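Local structure of DELTA1-pyrroline-2-carboxylate reductase (Thermococcus litoralis DSM 5473, 6T3E) at residues E41-V46 with T135-G140; I130-T135 with A163-W168; A154-A159 with I219-T224. The protein catalyses the reduction of delta1-pyrroline-2-carboxylate to L-proline with a nicotinamide dinucleotide as hydride donor, a reaction linked to L-hydroxyproline metabolism. All blocks are in the same frame, centred on the assembly; numbering follows the deposited sequence.

How the contacts relate
From the N terminus, the chain leaves helix 39-54, runs through five strands of the mixed sheet and returns on helix 128-146. Contact 1 closes that loop. Contact 2 has already opened on the same helix, and the two contacts share T135. It closes after strand 153-157, on helix 161-173. Contacts 1 and 2 therefore cross. Contact 3 opens on strand 153-157, within the loop of contact 2, and closes at strand 219-222, so these two cross as well. Contacts 1 and 3 follow in series, with centres about 17 Å apart. Together they tie helix 39-54, through helices 128-146 and 161-173, to the parallel dinucleotide-binding sheet. All three touch NADH.

Contact 1 of 3, residues E41-V46 with T135-G140; sequences EVIESV and TGAASG. With NAI (1,4-dihydronicotinamide adenine dinucleotide), chain F.
V42, I43 and V46 close around the methyl of A137. V42 can be followed outward. Its CB is 4.0 Å from A137 CB. Its CG1 lies anti to the backbone N (chi1 -172°), which carries this branch over the second helix, with V42 CG1 3.5 Å from A137 CB. The other branch turns along the same helix toward its N terminus, where V42 CG2 meets M133 CE. The two branches thus touch M133 and A137, about one turn apart on helix 128-146.

I43 comes in from the next position. Its CG1 rests beside the alanine, 3.7 Å from A137 CB. One turn on, V46 divides its branches between two residues. V46 CG1 packs on the backbone of A138, 3.9 Å from its CA, and CG2 faces the methyl of A137. The contact between the two segments is apolar packing. Small residues at the crossing let the axes approach to 8.3 Å, at a crossing angle of -67°.

T135 looks away, to the cofactor. The carboxamide N7N of NADH gives a weak hydrogen bond to T135 OG1, 3.1 Å long.

The contact lies buried where helix 39-54 crosses helix 128-146. Helix 324-341 touches V42 through T330 and A138 through E326. Helix 161-173 brings E172 to I43 and Q166 to T135.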
loop_
_atom_site.group_PDB
_atom_site.type_symbol
_atom_site.label_atom_id
_atom_site.label_comp_id
_atom_site.label_asym_id
_atom_site.label_seq_id
_atom_site.Cartn_x
_atom_site.Cartn_y
_atom_site.Cartn_z
ATOM N N GLU B 41 -24.510 1.947 11.997
ATOM C CA GLU B 41 -23.457 2.958 12.074
ATOM C C GLU B 41 -22.597 2.953 10.811
ATOM O O GLU B 41 -22.283 4.013 10.257
ATOM C CB GLU B 41 -22.606 2.724 13.322
ATOM C CG GLU B 41 -23.125 3.441 14.553
ATOM C CD GLU B 41 -22.410 3.025 15.832
ATOM O OE1 GLU B 41 -22.566 3.733 16.858
ATOM O OE2 GLU B 41 -21.699 1.989 15.812
ATOM N N VAL B 42 -22.197 1.760 10.351
ATOM C CA VAL B 42 -21.304 1.646 9.200
ATOM C C VAL B 42 -21.996 2.131 7.940
ATOM O O VAL B 42 -21.358 2.735 7.064
ATOM C CB VAL B 42 -20.808 0.194 9.037
ATOM C CG1 VAL B 42 -19.734 0.109 7.961
ATOM C CG2 VAL B 42 -20.241 -0.314 10.341
ATOM N N ILE B 43 -23.302 1.888 7.827
ATOM C CA ILE B 43 -24.043 2.371 6.668
ATOM C C ILE B 43 -23.990 3.891 6.611
ATOM O O ILE B 43 -23.655 4.481 5.576
ATOM C CB ILE B 43 -25.489 1.850 6.711
ATOM C CG1 ILE B 43 -25.530 0.380 6.263
ATOM C CG2 ILE B 43 -26.417 2.752 5.883
ATOM C CD1 ILE B 43 -26.733 -0.369 6.748
ATOM N N GLU B 44 -24.262 4.544 7.744
ATOM C CA GLU B 44 -24.176 5.999 7.794
ATOM C C GLU B 44 -22.769 6.478 7.469
ATOM O O GLU B 44 -22.592 7.442 6.715
ATOM C CB GLU B 44 -24.606 6.509 9.171
ATOM C CG GLU B 44 -26.070 6.247 9.505
ATOM C CD GLU B 44 -26.391 6.457 10.978
ATOM O OE1 GLU B 44 -25.749 7.316 11.626
ATOM O OE2 GLU B 44 -27.284 5.751 11.490
ATOM N N SER B 45 -21.754 5.781 7.986
ATOM C CA SER B 45 -20.379 6.245 7.828
ATOM C C SER B 45 -19.896 6.091 6.394
ATOM O O SER B 45 -19.250 6.996 5.854
ATOM C CB SER B 45 -19.458 5.478 8.772
ATOM O OG SER B 45 -19.946 5.520 10.097
ATOM N N VAL B 46 -20.195 4.950 5.762
ATOM C CA VAL B 46 -19.787 4.746 4.377
ATOM C C VAL B 46 -20.508 5.739 3.465
ATOM O O VAL B 46 -19.939 6.244 2.491
ATOM C CB VAL B 46 -20.032 3.284 3.952
ATOM C CG1 VAL B 46 -19.969 3.153 2.436
ATOM C CG2 VAL B 46 -19.026 2.328 4.610
ATOM N N THR B 135 -18.198 -3.654 3.315
ATOM C CA THR B 135 -18.724 -4.132 2.041
ATOM C C THR B 135 -20.241 -4.256 2.075
ATOM O O THR B 135 -20.926 -3.831 1.139
ATOM C CB THR B 135 -18.095 -5.476 1.694
ATOM O OG1 THR B 135 -16.678 -5.319 1.555
ATOM C CG2 THR B 135 -18.682 -6.025 0.402
ATOM N N GLY B 136 -20.784 -4.836 3.147
ATOM C CA GLY B 136 -22.228 -4.896 3.286
ATOM C C GLY B 136 -22.858 -3.518 3.360
ATOM O O GLY B 136 -23.891 -3.262 2.736
ATOM N N ALA B 137 -22.236 -2.609 4.116
ATOM C CA ALA B 137 -22.782 -1.263 4.262
ATOM C C ALA B 137 -22.748 -0.502 2.949
ATOM O O ALA B 137 -23.677 0.259 2.647
ATOM C CB ALA B 137 -22.014 -0.495 5.337
ATOM N N ALA B 138 -21.684 -0.686 2.159
ATOM C CA ALA B 138 -21.618 -0.027 0.857
ATOM C C ALA B 138 -22.795 -0.436 -0.018
ATOM O O ALA B 138 -23.433 0.409 -0.655
ATOM C CB ALA B 138 -20.292 -0.341 0.167
ATOM N N SER B 139 -23.122 -1.726 -0.032
ATOM C CA SER B 139 -24.321 -2.160 -0.737
ATOM C C SER B 139 -25.579 -1.706 -0.014
ATOM O O SER B 139 -26.635 -1.562 -0.643
ATOM C CB SER B 139 -24.315 -3.684 -0.926
ATOM O OG SER B 139 -23.094 -4.133 -1.507
ATOM N N GLY B 140 -25.498 -1.493 1.304
ATOM C CA GLY B 140 -26.660 -1.000 2.027
ATOM C C GLY B 140 -27.080 0.393 1.591
ATOM O O GLY B 140 -28.265 0.651 1.363
HETATM P PA NAI F . -16.132 -17.009 0.747
HETATM O O1A NAI F . -15.194 -18.033 0.163
HETATM O O2A NAI F . -16.103 -17.086 2.261
HETATM O O5B NAI F . -17.666 -17.154 0.167
HETATM C C5B NAI F . -17.744 -17.364 -1.238
HETATM C C4B NAI F . -19.038 -18.235 -1.552
HETATM O O4B NAI F . -19.247 -18.287 -2.826
HETATM C C3B NAI F . -18.791 -19.692 -1.098
HETATM O O3B NAI F . -19.741 -20.033 -0.193
HETATM C C2B NAI F . -18.888 -20.507 -2.404
HETATM O O2B NAI F . -19.399 -21.903 -2.130
HETATM C C1B NAI F . -19.727 -19.808 -3.114
HETATM N N9A NAI F . -19.634 -20.096 -4.520
HETATM C C8A NAI F . -18.478 -20.095 -5.189
HETATM N N7A NAI F . -18.748 -20.399 -6.454
HETATM C C5A NAI F . -20.073 -20.586 -6.569
HETATM C C6A NAI F . -20.846 -20.913 -7.657
HETATM N N6A NAI F . -20.520 -21.175 -9.046
HETATM N N1A NAI F . -22.164 -21.047 -7.526
HETATM C C2A NAI F . -22.733 -20.846 -6.311
HETATM N N3A NAI F . -21.970 -20.520 -5.238
HETATM C C4A NAI F . -20.626 -20.398 -5.381
HETATM O O3 NAI F . -15.569 -15.533 0.223
HETATM P PN NAI F . -16.327 -14.089 0.567
HETATM O O1N NAI F . -15.486 -13.459 1.660
HETATM O O2N NAI F . -17.758 -14.303 0.972
HETATM O O5D NAI F . -16.301 -13.154 -0.761
HETATM C C5D NAI F . -17.323 -13.318 -1.673
HETATM C C4D NAI F . -16.970 -12.507 -2.949
HETATM O O4D NAI F . -16.986 -11.208 -2.720
HETATM C C3D NAI F . -15.539 -12.836 -3.396
HETATM O O3D NAI F . -15.511 -12.929 -4.774
HETATM C C2D NAI F . -14.705 -11.620 -2.968
HETATM O O2D NAI F . -13.460 -11.546 -3.852
HETATM C C1D NAI F . -15.541 -10.631 -3.151
HETATM N N1N NAI F . -15.208 -9.498 -2.272
HETATM C C2N NAI F . -15.290 -8.131 -2.753
HETATM C C3N NAI F . -15.413 -6.961 -1.738
HETATM C C7N NAI F . -16.147 -5.695 -2.258
HETATM O O7N NAI F . -16.607 -5.735 -3.339
HETATM N N7N NAI F . -16.258 -4.486 -1.412
HETATM C C4N NAI F . -15.437 -7.236 -0.248
HETATM C C5N NAI F . -14.819 -8.588 0.134
HETATM C C6N NAI F . -14.789 -9.725 -0.902
#

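Contact 2 of 3, residues I130-T135 with A163-W168; sequences ITAMRT and ARTQLW. With NAI (1,4-dihydronicotinamide adenine dinucleotide), chain F; PRO (proline), chain E.
T165 brings its hydroxyl to the carbonyl of A132. T165 OG1 lies 2.9 Å from A132 O, but its proton could also go to Q162 O, so the bond is not settled. A chi1 of 49° tucks the hydroxyl between the backbone N and the carbonyl carbon, near both acceptors. Q166 bends its chain toward helix 128-146, and its NE2 is hydrogen-bonded to S139 OG.

The sulfur contact is Met-aromatic. M133 SD is 4.7 Å from the centroid of the six-membered ring of W168 and approaches it obliquely. Its nearest ring atom is CZ3, with M133 SD and W168 CZ3 3.7 Å apart.

R134 NH2 donates to the carboxylate O of bound proline at 2.9 Å, with the oxygen in the guanidinium plane and an angle of 156°. Within the helix, R134 NE donates to T135 OG1 at 3.2 Å. NE also faces E326 in a salt bridge, while NH1 pairs with D327. These partners probably hold the guanidinium's orientation.

The glycine-rich turn before helix 161-173, with A163 in the helix's first turn, is consistent with the GxGxxA pattern of a Rossmann fold. Packed against it, helix 128-146 brings T131 and R134 to the proline pocket, beside the nicotinamide.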
loop_
_atom_site.group_PDB
_atom_site.type_symbol
_atom_site.label_atom_id
_atom_site.label_comp_id
_atom_site.label_asym_id
_atom_site.label_seq_id
_atom_site.Cartn_x
_atom_site.Cartn_y
_atom_site.Cartn_z
ATOM N N ILE B 130 -13.892 -5.798 9.444
ATOM C CA ILE B 130 -14.227 -4.486 8.907
ATOM C C ILE B 130 -14.460 -4.570 7.409
ATOM O O ILE B 130 -15.304 -3.853 6.858
ATOM C CB ILE B 130 -13.135 -3.469 9.255
ATOM C CG1 ILE B 130 -13.359 -2.963 10.673
ATOM C CG2 ILE B 130 -13.130 -2.314 8.247
ATOM C CD1 ILE B 130 -12.100 -2.704 11.385
ATOM N N THR B 131 -13.697 -5.419 6.721
ATOM C CA THR B 131 -13.915 -5.587 5.292
ATOM C C THR B 131 -15.333 -6.069 5.012
ATOM O O THR B 131 -16.051 -5.479 4.195
ATOM C CB THR B 131 -12.912 -6.597 4.732
ATOM O OG1 THR B 131 -11.575 -6.107 4.896
ATOM C CG2 THR B 131 -13.190 -6.878 3.246
ATOM N N ALA B 132 -15.787 -7.076 5.755
ATOM C CA ALA B 132 -17.146 -7.572 5.576
ATOM C C ALA B 132 -18.174 -6.514 5.967
ATOM O O ALA B 132 -19.194 -6.352 5.284
ATOM C CB ALA B 132 -17.337 -8.857 6.380
ATOM N N MET B 133 -17.928 -5.775 7.061
ATOM C CA MET B 133 -18.892 -4.766 7.485
ATOM C C MET B 133 -18.996 -3.642 6.460
ATOM O O MET B 133 -20.098 -3.291 6.024
ATOM C CB MET B 133 -18.523 -4.217 8.868
ATOM C CG MET B 133 -18.615 -5.255 9.996
ATOM S SD MET B 133 -20.313 -5.726 10.451
ATOM C CE MET B 133 -21.021 -4.129 10.861
ATOM N N ARG B 134 -17.856 -3.100 6.025
ATOM C CA ARG B 134 -17.881 -1.979 5.083
ATOM C C ARG B 134 -18.409 -2.393 3.713
ATOM O O ARG B 134 -18.997 -1.565 3.005
ATOM C CB ARG B 134 -16.481 -1.366 4.958
ATOM C CG ARG B 134 -15.478 -2.268 4.260
ATOM C CD ARG B 134 -14.984 -1.675 2.981
ATOM N NE ARG B 134 -14.938 -2.646 1.898
ATOM C CZ ARG B 134 -13.939 -2.741 1.031
ATOM N NH1 ARG B 134 -12.896 -1.935 1.122
ATOM N NH2 ARG B 134 -13.974 -3.646 0.074
ATOM N N THR B 135 -18.198 -3.654 3.315
ATOM C CA THR B 135 -18.724 -4.132 2.041
ATOM C C THR B 135 -20.241 -4.256 2.075
ATOM O O THR B 135 -20.926 -3.831 1.139
ATOM C CB THR B 135 -18.095 -5.476 1.694
ATOM O OG1 THR B 135 -16.678 -5.319 1.555
ATOM C CG2 THR B 135 -18.682 -6.025 0.402
ATOM N N ALA B 163 -21.866 -12.651 2.096
ATOM C CA ALA B 163 -23.321 -12.750 1.999
ATOM C C ALA B 163 -23.998 -12.447 3.328
ATOM O O ALA B 163 -25.119 -11.929 3.342
ATOM C CB ALA B 163 -23.732 -14.139 1.515
ATOM N N ARG B 164 -23.349 -12.766 4.449
ATOM C CA ARG B 164 -23.965 -12.508 5.747
ATOM C C ARG B 164 -24.156 -11.011 5.986
ATOM O O ARG B 164 -25.277 -10.550 6.249
ATOM C CB ARG B 164 -23.125 -13.130 6.851
ATOM C CG ARG B 164 -23.226 -14.617 6.900
ATOM C CD ARG B 164 -22.045 -15.183 7.646
ATOM N NE ARG B 164 -22.349 -16.479 8.238
ATOM C CZ ARG B 164 -22.285 -17.623 7.574
ATOM N NH1 ARG B 164 -21.929 -17.625 6.284
ATOM N NH2 ARG B 164 -22.571 -18.755 8.207
ATOM N N THR B 165 -23.078 -10.228 5.859
ATOM C CA THR B 165 -23.212 -8.784 6.001
ATOM C C THR B 165 -24.002 -8.171 4.853
ATOM O O THR B 165 -24.609 -7.102 5.014
ATOM C CB THR B 165 -21.836 -8.140 6.086
ATOM O OG1 THR B 165 -21.028 -8.638 5.018
ATOM C CG2 THR B 165 -21.180 -8.469 7.430
ATOM N N GLN B 166 -23.983 -8.805 3.681
ATOM C CA GLN B 166 -24.795 -8.307 2.581
ATOM C C GLN B 166 -26.267 -8.356 2.945
ATOM O O GLN B 166 -26.979 -7.353 2.828
ATOM C CB GLN B 166 -24.528 -9.117 1.320
ATOM C CG GLN B 166 -23.276 -8.720 0.574
ATOM C CD GLN B 166 -23.367 -7.349 -0.039
ATOM O OE1 GLN B 166 -24.424 -6.942 -0.552
ATOM N NE2 GLN B 166 -22.244 -6.625 -0.014
ATOM N N LEU B 167 -26.737 -9.513 3.421
ATOM C CA LEU B 167 -28.143 -9.622 3.791
ATOM C C LEU B 167 -28.460 -8.748 4.995
ATOM O O LEU B 167 -29.522 -8.114 5.039
ATOM C CB LEU B 167 -28.522 -11.079 4.068
ATOM C CG LEU B 167 -30.011 -11.310 4.385
ATOM C CD1 LEU B 167 -30.894 -10.957 3.201
ATOM C CD2 LEU B 167 -30.294 -12.731 4.883
ATOM N N TRP B 168 -27.538 -8.677 5.962
ATOM C CA TRP B 168 -27.745 -7.844 7.148
ATOM C C TRP B 168 -27.947 -6.381 6.767
ATOM O O TRP B 168 -28.892 -5.735 7.228
ATOM C CB TRP B 168 -26.564 -8.009 8.113
ATOM C CG TRP B 168 -26.658 -7.224 9.398
ATOM C CD1 TRP B 168 -27.748 -6.562 9.885
ATOM C CD2 TRP B 168 -25.613 -7.030 10.361
ATOM N NE1 TRP B 168 -27.450 -5.956 11.077
ATOM C CE2 TRP B 168 -26.148 -6.229 11.400
ATOM C CE3 TRP B 168 -24.278 -7.455 10.449
ATOM C CZ2 TRP B 168 -25.396 -5.840 12.514
ATOM C CZ3 TRP B 168 -23.529 -7.070 11.559
ATOM C CH2 TRP B 168 -24.095 -6.268 12.578
HETATM P PA NAI F . -16.132 -17.009 0.747
HETATM O O1A NAI F . -15.194 -18.033 0.163
HETATM O O2A NAI F . -16.103 -17.086 2.261
HETATM O O5B NAI F . -17.666 -17.154 0.167
HETATM C C5B NAI F . -17.744 -17.364 -1.238
HETATM C C4B NAI F . -19.038 -18.235 -1.552
HETATM O O4B NAI F . -19.247 -18.287 -2.826
HETATM C C3B NAI F . -18.791 -19.692 -1.098
HETATM O O3B NAI F . -19.741 -20.033 -0.193
HETATM C C2B NAI F . -18.888 -20.507 -2.404
HETATM O O2B NAI F . -19.399 -21.903 -2.130
HETATM C C1B NAI F . -19.727 -19.808 -3.114
HETATM N N9A NAI F . -19.634 -20.096 -4.520
HETATM C C8A NAI F . -18.478 -20.095 -5.189
HETATM N N7A NAI F . -18.748 -20.399 -6.454
HETATM C C5A NAI F . -20.073 -20.586 -6.569
HETATM C C6A NAI F . -20.846 -20.913 -7.657
HETATM N N6A NAI F . -20.520 -21.175 -9.046
HETATM N N1A NAI F . -22.164 -21.047 -7.526
HETATM C C2A NAI F . -22.733 -20.846 -6.311
HETATM N N3A NAI F . -21.970 -20.520 -5.238
HETATM C C4A NAI F . -20.626 -20.398 -5.381
HETATM O O3 NAI F . -15.569 -15.533 0.223
HETATM P PN NAI F . -16.327 -14.089 0.567
HETATM O O1N NAI F . -15.486 -13.459 1.660
HETATM O O2N NAI F . -17.758 -14.303 0.972
HETATM O O5D NAI F . -16.301 -13.154 -0.761
HETATM C C5D NAI F . -17.323 -13.318 -1.673
HETATM C C4D NAI F . -16.970 -12.507 -2.949
HETATM O O4D NAI F . -16.986 -11.208 -2.720
HETATM C C3D NAI F . -15.539 -12.836 -3.396
HETATM O O3D NAI F . -15.511 -12.929 -4.774
HETATM C C2D NAI F . -14.705 -11.620 -2.968
HETATM O O2D NAI F . -13.460 -11.546 -3.852
HETATM C C1D NAI F . -15.541 -10.631 -3.151
HETATM N N1N NAI F . -15.208 -9.498 -2.272
HETATM C C2N NAI F . -15.290 -8.131 -2.753
HETATM C C3N NAI F . -15.413 -6.961 -1.738
HETATM C C7N NAI F . -16.147 -5.695 -2.258
HETATM O O7N NAI F . -16.607 -5.735 -3.339
HETATM N N7N NAI F . -16.258 -4.486 -1.412
HETATM C C4N NAI F . -15.437 -7.236 -0.248
HETATM C C5N NAI F . -14.819 -8.588 0.134
HETATM C C6N NAI F . -14.789 -9.725 -0.902
HETATM N N PRO E . -11.815 -7.096 -2.924
HETATM C CA PRO E . -12.083 -7.016 -1.485
HETATM C C PRO E . -11.833 -5.642 -0.867
HETATM O O PRO E . -11.797 -4.605 -1.546
HETATM C CB PRO E . -11.112 -8.043 -0.905
HETATM C CG PRO E . -11.020 -9.097 -1.966
HETATM C CD PRO E . -11.243 -8.404 -3.301
HETATM O OXT PRO E . -11.658 -5.543 0.348
#

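Contact 3 of 3, residues A154-A159 with I219-T224; sequences AGIIGA and ILIVAT. With NAI (1,4-dihydronicotinamide adenine dinucleotide), chain F.
I157 O is gripped by A223 N and, weakly, by the hydroxyl of T224. The A223 N to I157 O bond is 3.0 Å and nearly straight, at 171°. T224 OG1 to I157 O is longer, 3.4 Å. The CA of V222 adds a CH...O contact to the same oxygen. Earlier along the strands, G155 N bonds to I219 O, I221 N to G155 O and I157 N to I221 O, the regular pattern of a parallel pair.

Side chains sort to two faces. I156 and I221 lie side by side and point the same way, with I156 CG2 3.9 Å from I221 CG2. On the other face, I157 CD1 meets L220 CD1 at 3.8 Å. With CG anti to the backbone N (chi1 179°) and the chain bent at chi2, L220 CD1 lies over G155, which has no side chain.

Beyond the strands the backbone turns at G158, whose positive phi of 90° suits glycine. There the cofactor is met. NADH O3D donates to T224 O, and T224 CG2 lies against the adenine.

The pair sits inside the eight-stranded parallel sheet of the Rossmann domain. Strand 178-182 flanks 153-157, and strand 241-244 flanks 219-222. Helix 161-173 covers the face of I156, I219 and I221, while F192 of helix 186-200 also touches I156.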
loop_
_atom_site.group_PDB
_atom_site.type_symbol
_atom_site.label_atom_id
_atom_site.label_comp_id
_atom_site.label_asym_id
_atom_site.label_seq_id
_atom_site.Cartn_x
_atom_site.Cartn_y
_atom_site.Cartn_z
ATOM N N ALA B 154 -35.577 -11.532 -0.579
ATOM C CA ALA B 154 -34.199 -11.335 -1.004
ATOM C C ALA B 154 -33.575 -12.677 -1.351
ATOM O O ALA B 154 -33.654 -13.623 -0.560
ATOM C CB ALA B 154 -33.375 -10.650 0.083
ATOM N N GLY B 155 -32.914 -12.744 -2.500
ATOM C CA GLY B 155 -32.226 -13.949 -2.943
ATOM C C GLY B 155 -30.725 -13.779 -2.796
ATOM O O GLY B 155 -30.176 -12.718 -3.112
ATOM N N ILE B 156 -30.068 -14.839 -2.333
ATOM C CA ILE B 156 -28.637 -14.818 -2.064
ATOM C C ILE B 156 -27.982 -15.960 -2.821
ATOM O O ILE B 156 -28.374 -17.122 -2.668
ATOM C CB ILE B 156 -28.338 -14.914 -0.557
ATOM C CG1 ILE B 156 -29.269 -13.977 0.212
ATOM C CG2 ILE B 156 -26.900 -14.569 -0.288
ATOM C CD1 ILE B 156 -29.125 -14.039 1.707
ATOM N N ILE B 157 -26.989 -15.626 -3.635
ATOM C CA ILE B 157 -26.206 -16.594 -4.383
ATOM C C ILE B 157 -24.776 -16.501 -3.877
ATOM O O ILE B 157 -24.129 -15.453 -4.019
ATOM C CB ILE B 157 -26.282 -16.336 -5.896
ATOM C CG1 ILE B 157 -27.666 -16.706 -6.417
ATOM C CG2 ILE B 157 -25.213 -17.125 -6.644
ATOM C CD1 ILE B 157 -28.000 -16.032 -7.698
ATOM N N GLY B 158 -24.286 -17.598 -3.290
ATOM C CA GLY B 158 -23.009 -17.642 -2.594
ATOM C C GLY B 158 -23.154 -17.313 -1.119
ATOM O O GLY B 158 -23.182 -16.137 -0.747
ATOM N N ALA B 159 -23.207 -18.322 -0.255
ATOM C CA ALA B 159 -23.488 -18.092 1.166
ATOM C C ALA B 159 -22.191 -18.080 1.976
ATOM O O ALA B 159 -21.978 -18.887 2.874
ATOM C CB ALA B 159 -24.455 -19.152 1.687
ATOM N N ILE B 219 -34.740 -8.343 -4.191
ATOM C CA ILE B 219 -33.346 -7.911 -4.131
ATOM C C ILE B 219 -32.468 -9.153 -4.211
ATOM O O ILE B 219 -32.676 -10.114 -3.466
ATOM C CB ILE B 219 -33.031 -7.137 -2.838
ATOM C CG1 ILE B 219 -33.809 -5.825 -2.792
ATOM C CG2 ILE B 219 -31.532 -6.868 -2.726
ATOM C CD1 ILE B 219 -33.703 -5.117 -1.465
ATOM N N LEU B 220 -31.482 -9.136 -5.094
ATOM C CA LEU B 220 -30.596 -10.276 -5.263
ATOM C C LEU B 220 -29.202 -9.922 -4.777
ATOM O O LEU B 220 -28.651 -8.879 -5.149
ATOM C CB LEU B 220 -30.538 -10.723 -6.726
ATOM C CG LEU B 220 -29.605 -11.904 -7.012
ATOM C CD1 LEU B 220 -30.079 -13.139 -6.265
ATOM C CD2 LEU B 220 -29.517 -12.168 -8.498
ATOM N N ILE B 221 -28.628 -10.806 -3.969
ATOM C CA ILE B 221 -27.282 -10.649 -3.438
ATOM C C ILE B 221 -26.422 -11.732 -4.079
ATOM O O ILE B 221 -26.724 -12.924 -3.953
ATOM C CB ILE B 221 -27.258 -10.768 -1.903
ATOM C CG1 ILE B 221 -27.932 -9.568 -1.235
ATOM C CG2 ILE B 221 -25.838 -10.953 -1.396
ATOM C CD1 ILE B 221 -28.441 -9.875 0.167
ATOM N N VAL B 222 -25.360 -11.319 -4.767
ATOM C CA VAL B 222 -24.395 -12.228 -5.371
ATOM C C VAL B 222 -23.038 -11.927 -4.739
ATOM O O VAL B 222 -22.544 -10.794 -4.834
ATOM C CB VAL B 222 -24.349 -12.087 -6.903
ATOM C CG1 VAL B 222 -23.732 -13.321 -7.515
ATOM C CG2 VAL B 222 -25.749 -11.867 -7.489
ATOM N N ALA B 223 -22.442 -12.946 -4.075
ATOM C CA ALA B 223 -21.159 -12.872 -3.335
ATOM C C ALA B 223 -20.437 -14.216 -3.503
ATOM O O ALA B 223 -20.274 -15.027 -2.574
ATOM C CB ALA B 223 -21.362 -12.550 -1.853
ATOM N N THR B 224 -19.963 -14.439 -4.716
ATOM C CA THR B 224 -19.463 -15.727 -5.147
ATOM C C THR B 224 -17.945 -15.696 -5.305
ATOM O O THR B 224 -17.306 -14.645 -5.259
ATOM C CB THR B 224 -20.225 -16.100 -6.422
ATOM O OG1 THR B 224 -21.610 -16.301 -6.086
ATOM C CG2 THR B 224 -19.744 -17.300 -7.058
HETATM P PA NAI F . -16.132 -17.009 0.747
HETATM O O1A NAI F . -15.194 -18.033 0.163
HETATM O O2A NAI F . -16.103 -17.086 2.261
HETATM O O5B NAI F . -17.666 -17.154 0.167
HETATM C C5B NAI F . -17.744 -17.364 -1.238
HETATM C C4B NAI F . -19.038 -18.235 -1.552
HETATM O O4B NAI F . -19.247 -18.287 -2.826
HETATM C C3B NAI F . -18.791 -19.692 -1.098
HETATM O O3B NAI F . -19.741 -20.033 -0.193
HETATM C C2B NAI F . -18.888 -20.507 -2.404
HETATM O O2B NAI F . -19.399 -21.903 -2.130
HETATM C C1B NAI F . -19.727 -19.808 -3.114
HETATM N N9A NAI F . -19.634 -20.096 -4.520
HETATM C C8A NAI F . -18.478 -20.095 -5.189
HETATM N N7A NAI F . -18.748 -20.399 -6.454
HETATM C C5A NAI F . -20.073 -20.586 -6.569
HETATM C C6A NAI F . -20.846 -20.913 -7.657
HETATM N N6A NAI F . -20.520 -21.175 -9.046
HETATM N N1A NAI F . -22.164 -21.047 -7.526
HETATM C C2A NAI F . -22.733 -20.846 -6.311
HETATM N N3A NAI F . -21.970 -20.520 -5.238
HETATM C C4A NAI F . -20.626 -20.398 -5.381
HETATM O O3 NAI F . -15.569 -15.533 0.223
HETATM P PN NAI F . -16.327 -14.089 0.567
HETATM O O1N NAI F . -15.486 -13.459 1.660
HETATM O O2N NAI F . -17.758 -14.303 0.972
HETATM O O5D NAI F . -16.301 -13.154 -0.761
HETATM C C5D NAI F . -17.323 -13.318 -1.673
HETATM C C4D NAI F . -16.970 -12.507 -2.949
HETATM O O4D NAI F . -16.986 -11.208 -2.720
HETATM C C3D NAI F . -15.539 -12.836 -3.396
HETATM O O3D NAI F . -15.511 -12.929 -4.774
HETATM C C2D NAI F . -14.705 -11.620 -2.968
HETATM O O2D NAI F . -13.460 -11.546 -3.852
HETATM C C1D NAI F . -15.541 -10.631 -3.151
HETATM N N1N NAI F . -15.208 -9.498 -2.272
HETATM C C2N NAI F . -15.290 -8.131 -2.753
HETATM C C3N NAI F . -15.413 -6.961 -1.738
HETATM C C7N NAI F . -16.147 -5.695 -2.258
HETATM O O7N NAI F . -16.607 -5.735 -3.339
HETATM N N7N NAI F . -16.258 -4.486 -1.412
HETATM C C4N NAI F . -15.437 -7.236 -0.248
HETATM C C5N NAI F . -14.819 -8.588 0.134
HETATM C C6N NAI F . -14.789 -9.725 -0.902
#